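Local atomic coordinates of hypothetical protein APE0525 (Aeropyrum pernix, PDB entry 2CX0), a protein that is of unknown function but carries a PUA domain and probably binds RNA, as its family does, perhaps in translation initiation. Residues Val144-Ser149 against Arg161-Arg166. Numbering follows the deposited sequence.
Sequences VAEVDS and RGRAVR
An antiparallel strand pair of the PUA domain fold runs out here, where strand 138-145 ends alongside strand 163-170. Val-144 and Arg-166 form the hydrogen-bonded pair: Val-144 N donates to Arg-166 O at 2.9 Å, and Arg-166 N returns an equally long bond to Val-144 O. Ala-145 and Val-165 follow as the non-hydrogen-bonded pair, with CA atoms 4.5 Å apart. One more backbone bond prolongs the ladder past the end of strand 138-145, Glu-146 N to Ala-164 O at 2.8 Å and nearly straight (168°). Opposite Leu-111 of strand 111-112, Ala-164 and Val-165 form a classic beta bulge, and the strand bends there. Helix 149-158 connects the two strands, and its Leu-152 packs on Val-147 and Ala-164.

Glu-146 anchors a salt-bridge network. Its OE2 takes a hydrogen bond from Arg-163 NH2 at 3.0 Å, arriving from above the carboxylate plane; the carboxylate and guanidinium planes stand almost perpendicular (89°). The link from Glu-146 OE2 to Arg-166 NE is long, 3.8 Å, but a water joins OE2 to Arg-166 NH2 as well. With CG anti to the backbone N (chi1 177°) and a bend at chi3, Arg-166 runs alongside Val-144; Val-144 CB lies over one face of the Arg-166 guanidinium, toward its rim, 4.0 Å from Arg-166 NH2. Arg-166 CG lies over the centre of one face of the Arg-163 guanidinium.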
loop_
_atom_site.group_PDB
_atom_site.type_symbol
_atom_site.label_atom_id
_atom_site.label_comp_id
_atom_site.label_asym_id
_atom_site.label_seq_id
_atom_site.Cartn_x
_atom_site.Cartn_y
_atom_site.Cartn_z
ATOM N N VAL A 144 -2.036 3.732 7.685
ATOM C CA VAL A 144 -2.411 3.187 8.953
ATOM C C VAL A 144 -3.629 3.887 9.524
ATOM O O VAL A 144 -3.666 5.125 9.619
ATOM C CB VAL A 144 -1.197 3.307 9.939
ATOM C CG1 VAL A 144 -1.571 2.671 11.324
ATOM C CG2 VAL A 144 0.055 2.652 9.326
ATOM N N ALA A 145 -4.627 3.094 9.909
ATOM C CA ALA A 145 -5.844 3.686 10.465
ATOM C C ALA A 145 -5.486 4.377 11.792
ATOM O O ALA A 145 -4.787 3.815 12.620
ATOM C CB ALA A 145 -6.927 2.598 10.727
ATOM N N GLU A 146 -5.977 5.594 11.981
ATOM C CA GLU A 146 -5.771 6.338 13.225
ATOM C C GLU A 146 -6.958 6.218 14.155
ATOM O O GLU A 146 -6.900 6.670 15.303
ATOM C CB GLU A 146 -5.555 7.810 12.952
ATOM C CG GLU A 146 -4.232 8.063 12.297
ATOM C CD GLU A 146 -3.231 8.774 13.211
ATOM O OE1 GLU A 146 -3.650 9.630 14.024
ATOM O OE2 GLU A 146 -2.026 8.502 13.098
ATOM N N VAL A 147 -8.039 5.637 13.665
ATOM C CA VAL A 147 -9.236 5.427 14.495
ATOM C C VAL A 147 -9.856 4.084 14.146
ATOM O O VAL A 147 -9.627 3.571 13.046
ATOM C CB VAL A 147 -10.278 6.530 14.268
ATOM C CG1 VAL A 147 -9.753 7.830 14.859
ATOM C CG2 VAL A 147 -10.574 6.689 12.784
ATOM N N ASP A 148 -10.664 3.527 15.034
ATOM C CA ASP A 148 -11.274 2.241 14.727
ATOM C C ASP A 148 -12.314 2.468 13.591
ATOM O O ASP A 148 -12.858 3.597 13.462
ATOM C CB ASP A 148 -12.011 1.713 15.959
ATOM C CG ASP A 148 -11.087 1.392 17.153
ATOM O OD1 ASP A 148 -11.639 1.147 18.260
ATOM O OD2 ASP A 148 -9.844 1.360 17.002
ATOM N N SER A 149 -12.609 1.429 12.793
ATOM C CA SER A 149 -13.629 1.542 11.737
ATOM C C SER A 149 -15.019 1.927 12.325
ATOM O O SER A 149 -15.780 2.698 11.715
ATOM C CB SER A 149 -13.769 0.220 10.965
ATOM O OG SER A 149 -14.019 -0.832 11.879
ATOM N N ARG A 161 -13.286 16.980 12.457
ATOM C CA ARG A 161 -11.920 17.287 11.987
ATOM C C ARG A 161 -10.911 16.332 12.641
ATOM O O ARG A 161 -11.117 15.864 13.782
ATOM C CB ARG A 161 -11.528 18.712 12.313
ATOM C CG ARG A 161 -12.068 19.778 11.306
ATOM C CD ARG A 161 -13.529 19.574 10.951
ATOM N NE ARG A 161 -13.988 20.702 10.127
ATOM C CZ ARG A 161 -15.133 20.753 9.441
ATOM N NH1 ARG A 161 -15.968 19.736 9.441
ATOM N NH2 ARG A 161 -15.454 21.858 8.783
ATOM N N GLY A 162 -9.821 16.060 11.937
ATOM C CA GLY A 162 -8.831 15.143 12.507
ATOM C C GLY A 162 -8.324 14.140 11.470
ATOM O O GLY A 162 -8.950 13.957 10.425
ATOM N N ARG A 163 -7.214 13.459 11.783
ATOM C CA ARG A 163 -6.641 12.502 10.875
ATOM C C ARG A 163 -7.351 11.136 10.945
ATOM O O ARG A 163 -7.597 10.573 12.012
ATOM C CB ARG A 163 -5.137 12.339 11.166
ATOM C CG ARG A 163 -4.324 11.575 10.039
ATOM C CD ARG A 163 -2.862 12.061 10.105
ATOM N NE ARG A 163 -2.198 11.453 11.246
ATOM C CZ ARG A 163 -0.945 11.703 11.594
ATOM N NH1 ARG A 163 -0.228 12.586 10.918
ATOM N NH2 ARG A 163 -0.397 10.978 12.534
ATOM N N ALA A 164 -7.716 10.627 9.782
ATOM C CA ALA A 164 -8.358 9.324 9.703
ATOM C C ALA A 164 -7.307 8.228 9.403
ATOM O O ALA A 164 -7.327 7.127 10.026
ATOM C CB ALA A 164 -9.431 9.335 8.581
ATOM N N VAL A 165 -6.420 8.517 8.448
ATOM C CA VAL A 165 -5.390 7.508 8.047
ATOM C C VAL A 165 -4.057 8.212 7.802
ATOM O O VAL A 165 -3.974 9.236 7.096
ATOM C CB VAL A 165 -5.786 6.795 6.700
ATOM C CG1 VAL A 165 -4.706 5.766 6.250
ATOM C CG2 VAL A 165 -7.216 6.136 6.864
ATOM N N ARG A 166 -3.022 7.642 8.387
ATOM C CA ARG A 166 -1.685 8.168 8.234
ATOM C C ARG A 166 -1.120 7.567 6.960
ATOM O O ARG A 166 -1.041 6.330 6.797
ATOM C CB ARG A 166 -0.827 7.824 9.482
ATOM C CG ARG A 166 0.622 8.286 9.371
ATOM C CD ARG A 166 1.312 8.358 10.723
ATOM N NE ARG A 166 1.153 7.151 11.528
ATOM C CZ ARG A 166 1.851 6.033 11.344
ATOM N NH1 ARG A 166 2.750 5.988 10.367
ATOM N NH2 ARG A 166 1.676 4.973 12.152
HETATM O O HOH W 1 -1.064 5.466 13.827
#